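Local structure of UPF0045 protein MJ1052 (Methanocaldococcus jannaschii, 2EPI) at residues Ile14-Gly19 against Val71-Ser76; Tyr36-Glu41 against Leu57-Glu62; Met4-Ala9 against Val48-Leu53. The protein is of unknown function but may bind thiamine or a related small molecule. All blocks are in the same frame, centred on the assembly; numbering follows the deposited sequence.

Contact 1: Ile14-Gly19 against Val71-Ser76; sequences IPLGKG and VDRVVS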
loop_
_atom_site.group_PDB
_atom_site.type_symbol
_atom_site.label_atom_id
_atom_site.label_comp_id
_atom_site.label_asym_id
_atom_site.label_seq_id
_atom_site.Cartn_x
_atom_site.Cartn_y
_atom_site.Cartn_z
ATOM N N ILE A 14 3.445 -10.692 2.430
ATOM C CA ILE A 14 2.895 -11.622 1.464
ATOM C C ILE A 14 3.979 -12.575 0.988
ATOM O O ILE A 14 4.916 -12.172 0.303
ATOM C CB ILE A 14 2.343 -10.900 0.227
ATOM C CG1 ILE A 14 1.251 -9.911 0.631
ATOM C CG2 ILE A 14 1.798 -11.921 -0.762
ATOM C CD1 ILE A 14 0.772 -9.048 -0.515
ATOM N N PRO A 15 3.886 -13.850 1.375
ATOM C CA PRO A 15 4.922 -14.766 0.905
ATOM C C PRO A 15 4.484 -15.333 -0.440
ATOM O O PRO A 15 3.299 -15.615 -0.647
ATOM C CB PRO A 15 4.965 -15.827 1.997
ATOM C CG PRO A 15 3.537 -15.917 2.417
ATOM C CD PRO A 15 3.078 -14.464 2.445
ATOM N N LEU A 16 5.426 -15.455 -1.364
ATOM C CA LEU A 16 5.121 -16.032 -2.662
ATOM C C LEU A 16 5.760 -17.410 -2.668
ATOM O O LEU A 16 6.917 -17.581 -3.047
ATOM C CB LEU A 16 5.678 -15.173 -3.805
ATOM C CG LEU A 16 4.974 -13.827 -4.008
ATOM C CD1 LEU A 16 5.493 -13.153 -5.275
ATOM C CD2 LEU A 16 3.470 -14.051 -4.116
ATOM N N GLY A 17 5.002 -18.392 -2.205
ATOM C CA GLY A 17 5.513 -19.743 -2.162
ATOM C C GLY A 17 4.604 -20.698 -2.900
ATOM O O GLY A 17 3.710 -20.287 -3.642
ATOM N N LYS A 18 4.849 -21.984 -2.698
ATOM C CA LYS A 18 4.053 -23.022 -3.324
ATOM C C LYS A 18 2.982 -23.477 -2.346
ATOM O O LYS A 18 3.225 -23.572 -1.143
ATOM C CB LYS A 18 4.944 -24.203 -3.716
ATOM C CG LYS A 18 5.740 -23.990 -4.998
ATOM C CD LYS A 18 4.953 -24.431 -6.231
ATOM C CE LYS A 18 3.654 -23.656 -6.396
ATOM N NZ LYS A 18 2.820 -24.180 -7.517
ATOM N N GLY A 19 1.791 -23.746 -2.860
ATOM C CA GLY A 19 0.724 -24.194 -1.992
ATOM C C GLY A 19 -0.261 -23.095 -1.671
ATOM O O GLY A 19 0.104 -21.920 -1.578
ATOM N N VAL A 71 10.569 -19.288 2.321
ATOM C CA VAL A 71 10.112 -19.197 0.933
ATOM C C VAL A 71 11.136 -18.446 0.084
ATOM O O VAL A 71 12.015 -17.773 0.619
ATOM C CB VAL A 71 8.745 -18.481 0.825
ATOM C CG1 VAL A 71 7.658 -19.338 1.457
ATOM C CG2 VAL A 71 8.813 -17.119 1.509
ATOM N N ASP A 72 11.020 -18.557 -1.236
ATOM C CA ASP A 72 11.968 -17.894 -2.129
ATOM C C ASP A 72 11.733 -16.403 -2.326
ATOM O O ASP A 72 12.647 -15.684 -2.711
ATOM C CB ASP A 72 11.976 -18.551 -3.515
ATOM C CG ASP A 72 12.588 -19.938 -3.511
ATOM O OD1 ASP A 72 13.521 -20.185 -2.718
ATOM O OD2 ASP A 72 12.143 -20.777 -4.324
ATOM N N ARG A 73 10.519 -15.932 -2.069
ATOM C CA ARG A 73 10.223 -14.520 -2.277
ATOM C C ARG A 73 9.139 -14.012 -1.345
ATOM O O ARG A 73 8.160 -14.704 -1.083
ATOM C CB ARG A 73 9.793 -14.303 -3.725
ATOM C CG ARG A 73 9.498 -12.864 -4.109
ATOM C CD ARG A 73 9.175 -12.790 -5.596
ATOM N NE ARG A 73 8.823 -11.443 -6.032
ATOM C CZ ARG A 73 8.378 -11.150 -7.249
ATOM N NH1 ARG A 73 8.232 -12.112 -8.151
ATOM N NH2 ARG A 73 8.068 -9.899 -7.560
ATOM N N VAL A 74 9.325 -12.789 -0.859
ATOM C CA VAL A 74 8.371 -12.165 0.049
ATOM C C VAL A 74 8.183 -10.693 -0.302
ATOM O O VAL A 74 9.157 -9.990 -0.561
ATOM C CB VAL A 74 8.873 -12.230 1.509
ATOM C CG1 VAL A 74 7.880 -11.528 2.437
ATOM C CG2 VAL A 74 9.074 -13.672 1.932
ATOM N N VAL A 75 6.932 -10.235 -0.320
ATOM C CA VAL A 75 6.634 -8.827 -0.574
ATOM C C VAL A 75 6.057 -8.309 0.744
ATOM O O VAL A 75 4.966 -8.718 1.159
ATOM C CB VAL A 75 5.603 -8.642 -1.700
ATOM C CG1 VAL A 75 5.288 -7.149 -1.882
ATOM C CG2 VAL A 75 6.162 -9.201 -3.007
ATOM N N SER A 76 6.795 -7.427 1.409
ATOM C CA SER A 76 6.356 -6.901 2.704
ATOM C C SER A 76 6.072 -5.410 2.667
ATOM O O SER A 76 6.810 -4.642 2.039
ATOM C CB SER A 76 7.415 -7.208 3.763
ATOM O OG SER A 76 7.597 -8.607 3.885
HETATM O O HOH W 1 8.721 -19.674 -2.928
#
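I14 and V75 form the tight end of this contact. They are an antiparallel hydrogen-bonded pair. I14 N gives its hydrogen to V75 O at 2.8 Å, and V75 N returns one to I14 O at 2.9 Å. L16 N adds a bond to R73 O at 2.8 Å. P15 has no N-H to give and sits at a non-hydrogen-bonded position opposite V74. Beyond the backbone, L16 and R73 run side by side in the same direction. The R73 chain is extended, with CG anti to N (chi1 -178°). This lays its length along L16, whose CD1 lies 3.7 Å from R73 CD. The same methyl covers one face of the guanidinium, toward its rim. That group is tied to A20 O of the third subunit and to D81 of the second.

Past L16 the pairing frays. A water bridges L16 O (2.8 Å) and D72 N (3.1 Å). V71 still reaches P15 and G17, but exposed K18 turns away, beside G17 of the third subunit. P15 and V74 face helix 53-68, while Y25 of helix 23-33 touches P15 and V71. Strand 73-83 is an outermost strand of its own chain, and the second subunit continues the sheet beside it.

Contact 2: Tyr36-Glu41 against Leu57-Glu62; sequences YDLKVE and LKAFKE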
loop_
_atom_site.group_PDB
_atom_site.type_symbol
_atom_site.label_atom_id
_atom_site.label_comp_id
_atom_site.label_asym_id
_atom_site.label_seq_id
_atom_site.Cartn_x
_atom_site.Cartn_y
_atom_site.Cartn_z
ATOM N N TYR A 36 9.058 -7.362 20.575
ATOM C CA TYR A 36 9.412 -5.953 20.689
ATOM C C TYR A 36 8.430 -5.250 21.611
ATOM O O TYR A 36 7.333 -5.751 21.854
ATOM C CB TYR A 36 9.406 -5.284 19.315
ATOM C CG TYR A 36 10.475 -5.809 18.389
ATOM C CD1 TYR A 36 10.342 -7.052 17.770
ATOM C CD2 TYR A 36 11.640 -5.080 18.159
ATOM C CE1 TYR A 36 11.344 -7.556 16.945
ATOM C CE2 TYR A 36 12.648 -5.577 17.340
ATOM C CZ TYR A 36 12.496 -6.811 16.737
ATOM O OH TYR A 36 13.498 -7.302 15.934
ATOM N N ASP A 37 8.830 -4.091 22.127
ATOM C CA ASP A 37 7.984 -3.323 23.031
ATOM C C ASP A 37 6.967 -2.527 22.226
ATOM O O ASP A 37 7.031 -1.299 22.144
ATOM C CB ASP A 37 8.850 -2.398 23.891
ATOM C CG ASP A 37 8.046 -1.635 24.921
ATOM O OD1 ASP A 37 7.007 -2.160 25.373
ATOM O OD2 ASP A 37 8.463 -0.516 25.290
ATOM N N LEU A 38 6.020 -3.252 21.639
ATOM C CA LEU A 38 4.988 -2.651 20.804
ATOM C C LEU A 38 3.609 -3.196 21.134
ATOM O O LEU A 38 3.479 -4.325 21.608
ATOM C CB LEU A 38 5.258 -2.975 19.331
ATOM C CG LEU A 38 6.662 -2.777 18.758
ATOM C CD1 LEU A 38 6.810 -3.595 17.478
ATOM C CD2 LEU A 38 6.900 -1.291 18.502
ATOM N N LYS A 39 2.587 -2.383 20.879
ATOM C CA LYS A 39 1.206 -2.810 21.052
ATOM C C LYS A 39 0.904 -3.448 19.694
ATOM O O LYS A 39 1.200 -2.857 18.657
ATOM C CB LYS A 39 0.280 -1.612 21.293
ATOM C CG LYS A 39 0.396 -1.003 22.687
ATOM C CD LYS A 39 -0.808 -0.122 23.002
ATOM C CE LYS A 39 -0.778 0.377 24.442
ATOM N NZ LYS A 39 0.408 1.236 24.700
ATOM N N VAL A 40 0.339 -4.652 19.699
ATOM C CA VAL A 40 0.053 -5.361 18.455
ATOM C C VAL A 40 -1.438 -5.633 18.271
ATOM O O VAL A 40 -2.063 -6.301 19.099
ATOM C CB VAL A 40 0.821 -6.704 18.417
ATOM C CG1 VAL A 40 0.631 -7.387 17.077
ATOM C CG2 VAL A 40 2.300 -6.462 18.687
ATOM N N GLU A 41 -2.001 -5.114 17.183
ATOM C CA GLU A 41 -3.414 -5.292 16.870
ATOM C C GLU A 41 -3.551 -5.877 15.468
ATOM O O GLU A 41 -3.512 -5.150 14.481
ATOM C CB GLU A 41 -4.151 -3.951 16.936
ATOM C CG GLU A 41 -4.238 -3.348 18.333
ATOM C CD GLU A 41 -4.957 -4.256 19.313
ATOM O OE1 GLU A 41 -6.000 -4.826 18.934
ATOM O OE2 GLU A 41 -4.488 -4.393 20.464
ATOM N N LEU A 57 10.737 -0.510 12.880
ATOM C CA LEU A 57 11.556 -0.781 11.701
ATOM C C LEU A 57 12.314 -2.095 11.879
ATOM O O LEU A 57 12.397 -2.904 10.953
ATOM C CB LEU A 57 12.535 0.373 11.460
ATOM C CG LEU A 57 11.868 1.661 10.976
ATOM C CD1 LEU A 57 12.846 2.819 11.067
ATOM C CD2 LEU A 57 11.376 1.476 9.553
ATOM N N LYS A 58 12.864 -2.309 13.072
ATOM C CA LYS A 58 13.599 -3.538 13.357
ATOM C C LYS A 58 12.643 -4.728 13.332
ATOM O O LYS A 58 12.977 -5.793 12.816
ATOM C CB LYS A 58 14.254 -3.483 14.741
ATOM C CG LYS A 58 15.280 -2.384 14.957
ATOM C CD LYS A 58 15.756 -2.432 16.407
ATOM C CE LYS A 58 16.593 -1.228 16.785
ATOM N NZ LYS A 58 16.904 -1.257 18.248
ATOM N N ALA A 59 11.462 -4.546 13.916
ATOM C CA ALA A 59 10.465 -5.610 13.965
ATOM C C ALA A 59 10.010 -5.942 12.554
ATOM O O ALA A 59 9.815 -7.106 12.211
ATOM C CB ALA A 59 9.268 -5.181 14.817
ATOM N N PHE A 60 9.845 -4.908 11.738
ATOM C CA PHE A 60 9.422 -5.088 10.359
ATOM C C PHE A 60 10.461 -5.922 9.618
ATOM O O PHE A 60 10.129 -6.905 8.954
ATOM C CB PHE A 60 9.271 -3.727 9.679
ATOM C CG PHE A 60 9.003 -3.811 8.204
ATOM C CD1 PHE A 60 7.830 -4.386 7.725
ATOM C CD2 PHE A 60 9.920 -3.297 7.290
ATOM C CE1 PHE A 60 7.565 -4.447 6.362
ATOM C CE2 PHE A 60 9.661 -3.354 5.916
ATOM C CZ PHE A 60 8.481 -3.929 5.455
ATOM N N LYS A 61 11.728 -5.539 9.742
ATOM C CA LYS A 61 12.782 -6.276 9.062
ATOM C C LYS A 61 12.832 -7.731 9.504
ATOM O O LYS A 61 12.968 -8.637 8.677
ATOM C CB LYS A 61 14.142 -5.626 9.307
ATOM C CG LYS A 61 15.267 -6.294 8.538
ATOM C CD LYS A 61 16.622 -5.735 8.931
ATOM C CE LYS A 61 17.738 -6.447 8.184
ATOM N NZ LYS A 61 19.082 -6.003 8.644
ATOM N N GLU A 62 12.722 -7.971 10.805
ATOM C CA GLU A 62 12.789 -9.342 11.287
ATOM C C GLU A 62 11.602 -10.172 10.816
ATOM O O GLU A 62 11.765 -11.336 10.441
ATOM C CB GLU A 62 12.898 -9.382 12.818
ATOM C CG GLU A 62 12.866 -10.801 13.383
ATOM C CD GLU A 62 13.241 -10.886 14.852
ATOM O OE1 GLU A 62 13.165 -9.863 15.561
ATOM O OE2 GLU A 62 13.600 -11.996 15.304
#
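Y36 lays its ring over A59 of helix 53-68. The methyl CB of A59 sits 3.7 Å from the ring centroid and only 13° off the ring normal, so this is a CH-pi contact near the middle of the face. CA of A59 supports the same side, 3.6 Å from Y36 CZ. The ring therefore rests on the helix surface. Y36 CG lies anti to the carbonyl carbon (chi1 -66°), which directs the ring at the helix.

K58 and E62 meet the ring from other directions. The K58 side chain crosses Y36 at about a right angle. Its CB is 3.7 Å from Y36 CE2, and the rest of the extended chain leads away to a salt bridge with E55. E62 comes in at the ring edge, with OE1 in the ring plane. Its carboxylate is turned 82° from the ring. The phenol donates from Y36 OH to E62 OE1 at 2.6 Å, nearly along the C-O axis of the acceptor. L38 adds a smaller apolar touch, CD1 to A59 CB at 4.0 Å. F33 of helix 23-33 also packs on A59.

The other carboxylate oxygen, E62 OE2, pairs with K35. E62 thus has a phenol on one oxygen and an ammonium on the other, which should fix its rotation and probably favours its charged form. The short bond pins the outer end of the ring, while the alanine methyl supports its face. Y36 combines apolar and polar attachment to the helix at this partly exposed surface.

Contact 3: Met4-Ala9 against Val48-Leu53; sequences MRKVVA and VLEGDL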
loop_
_atom_site.group_PDB
_atom_site.type_symbol
_atom_site.label_atom_id
_atom_site.label_comp_id
_atom_site.label_asym_id
_atom_site.label_seq_id
_atom_site.Cartn_x
_atom_site.Cartn_y
_atom_site.Cartn_z
ATOM N N MET A 4 11.859 7.281 22.954
ATOM C CA MET A 4 10.540 6.957 22.435
ATOM C C MET A 4 10.009 7.974 21.437
ATOM O O MET A 4 9.664 9.101 21.789
ATOM C CB MET A 4 9.529 6.800 23.575
ATOM C CG MET A 4 8.087 6.649 23.097
ATOM S SD MET A 4 7.864 5.330 21.865
ATOM C CE MET A 4 7.613 3.920 22.936
ATOM N N ARG A 5 9.965 7.557 20.178
ATOM C CA ARG A 5 9.436 8.369 19.099
ATOM C C ARG A 5 8.260 7.519 18.638
ATOM O O ARG A 5 8.376 6.738 17.696
ATOM C CB ARG A 5 10.460 8.513 17.974
ATOM C CG ARG A 5 9.930 9.281 16.780
ATOM C CD ARG A 5 10.979 9.444 15.698
ATOM N NE ARG A 5 10.389 9.995 14.484
ATOM C CZ ARG A 5 11.066 10.265 13.373
ATOM N NH1 ARG A 5 12.375 10.037 13.313
ATOM N NH2 ARG A 5 10.429 10.756 12.321
ATOM N N LYS A 6 7.134 7.668 19.325
ATOM C CA LYS A 6 5.948 6.875 19.032
ATOM C C LYS A 6 5.214 7.177 17.730
ATOM O O LYS A 6 5.015 8.335 17.349
ATOM C CB LYS A 6 4.970 6.967 20.210
ATOM C CG LYS A 6 3.767 6.044 20.085
ATOM C CD LYS A 6 2.891 6.080 21.332
ATOM C CE LYS A 6 3.621 5.504 22.542
ATOM N NZ LYS A 6 2.745 5.472 23.749
ATOM N N VAL A 7 4.816 6.104 17.051
ATOM C CA VAL A 7 4.076 6.187 15.800
ATOM C C VAL A 7 3.121 5.002 15.732
ATOM O O VAL A 7 3.224 4.067 16.522
ATOM C CB VAL A 7 5.010 6.102 14.559
ATOM C CG1 VAL A 7 6.081 7.181 14.630
ATOM C CG2 VAL A 7 5.649 4.716 14.477
ATOM N N VAL A 8 2.176 5.061 14.805
ATOM C CA VAL A 8 1.241 3.958 14.597
ATOM C C VAL A 8 1.606 3.444 13.213
ATOM O O VAL A 8 1.921 4.230 12.320
ATOM C CB VAL A 8 -0.227 4.426 14.587
ATOM C CG1 VAL A 8 -1.148 3.227 14.376
ATOM C CG2 VAL A 8 -0.562 5.109 15.895
ATOM N N ALA A 9 1.577 2.133 13.021
ATOM C CA ALA A 9 1.944 1.593 11.718
ATOM C C ALA A 9 1.147 0.348 11.383
ATOM O O ALA A 9 0.469 -0.213 12.238
ATOM C CB ALA A 9 3.422 1.264 11.710
ATOM N N VAL A 48 -1.509 -3.939 12.912
ATOM C CA VAL A 48 -1.271 -2.557 13.307
ATOM C C VAL A 48 -0.338 -2.584 14.512
ATOM O O VAL A 48 -0.500 -3.405 15.414
ATOM C CB VAL A 48 -2.598 -1.834 13.673
ATOM C CG1 VAL A 48 -2.306 -0.482 14.322
ATOM C CG2 VAL A 48 -3.431 -1.642 12.419
ATOM N N LEU A 49 0.650 -1.699 14.514
ATOM C CA LEU A 49 1.613 -1.648 15.603
ATOM C C LEU A 49 1.700 -0.230 16.137
ATOM O O LEU A 49 1.491 0.735 15.400
ATOM C CB LEU A 49 3.000 -2.087 15.106
ATOM C CG LEU A 49 3.105 -3.431 14.382
ATOM C CD1 LEU A 49 4.463 -3.545 13.688
ATOM C CD2 LEU A 49 2.901 -4.565 15.379
ATOM N N GLU A 50 1.999 -0.121 17.428
ATOM C CA GLU A 50 2.152 1.165 18.093
ATOM C C GLU A 50 3.418 1.086 18.937
ATOM O O GLU A 50 3.593 0.152 19.719
ATOM C CB GLU A 50 0.962 1.466 19.006
ATOM C CG GLU A 50 1.133 2.774 19.788
ATOM C CD GLU A 50 0.143 2.922 20.934
ATOM O OE1 GLU A 50 -1.076 2.835 20.687
ATOM O OE2 GLU A 50 0.587 3.129 22.085
ATOM N N GLY A 51 4.302 2.064 18.771
ATOM C CA GLY A 51 5.537 2.065 19.534
ATOM C C GLY A 51 6.606 2.917 18.888
ATOM O O GLY A 51 6.321 3.690 17.977
ATOM N N ASP A 52 7.842 2.769 19.363
ATOM C CA ASP A 52 8.972 3.528 18.844
ATOM C C ASP A 52 9.244 3.213 17.374
ATOM O O ASP A 52 9.220 2.051 16.965
ATOM C CB ASP A 52 10.225 3.230 19.668
ATOM C CG ASP A 52 11.445 3.956 19.144
ATOM O OD1 ASP A 52 11.515 5.197 19.304
ATOM O OD2 ASP A 52 12.326 3.288 18.557
ATOM N N LEU A 53 9.525 4.249 16.588
ATOM C CA LEU A 53 9.779 4.073 15.159
ATOM C C LEU A 53 10.917 3.106 14.855
ATOM O O LEU A 53 10.792 2.259 13.975
ATOM C CB LEU A 53 10.058 5.425 14.494
ATOM C CG LEU A 53 10.371 5.407 12.992
ATOM C CD1 LEU A 53 9.280 4.668 12.227
ATOM C CD2 LEU A 53 10.491 6.837 12.488
HETATM O O HOH W 2 3.050 2.316 22.844
#
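R5 and D52 meet through backbone and side chain. R5 N donates to D52 OD1 at 3.0 Å, using the anti lone pair of that oxygen. R5 O then accepts from L53 N, a more bent bond of 3.0 Å with an angle of 143° at the hydrogen. The extended R5 chain runs alongside L53 in the same direction. L53 CD2 lies over the centre of one guanidinium face, 3.6 Å from R5 CZ. M4 bends at chi2 and chi3, which brings SD to 3.8 Å from D52 CB.

Farther along, the strands are antiparallel and bonded in pairs. V7 N binds G51 O and G51 N binds V7 O. A9 and L49 exchange bonds in the same way, with L49 N to A9 O the shorter at 2.7 Å. Between these pairs, V8 and E50 face each other at a non-hydrogen-bonded position. K6 crosses E50 at an angle, and the salt bridge K6 NZ to E50 OE2 is long, 3.6 Å. A water joins the two groups. It binds E50 OE2 firmly at 2.7 Å and K6 NZ weakly.

The second shell holds these groups in place. K39 pairs with E50 OE2, while the backbone N of I90 binds E50 OE1. The R5 guanidinium pairs with E82 of its own chain and bonds to S65 of the second subunit. V7 and A9 pack on I56 of helix 53-68; on the other side of the sheet, V8 and V48 meet helix 90-96.

The chain turns a corner at G51, and D52 takes the N-cap position, its OD2 accepting from E55 N. This is a capped strand-to-helix junction beside the two inner strands of a ferredoxin-like sheet, ordered 39-43, 46-50, 6-16, 73-83, with helix 90-96 added.

Contacts 2 and 3 are close neighbours, with centres about 9 Å apart. They share the junction where strands 39-43 and 46-50 pair and strand 46-50 leads into helix 53-68. E41 O lies 2.8 Å from V48 N, a probable hydrogen bond, and L38 CD2 packs on G51 CA at 3.8 Å. Contact 1 lies about 20 Å from contact 2, centre to centre, yet they touch where S76 CB meets F60 CE1 at 3.8 Å. Contacts 1 and 3 both use strand 6-16, but lie on opposite sides of the chain's centre, their centres about 26 Å apart. All three reach the same sheet and touch the second subunit.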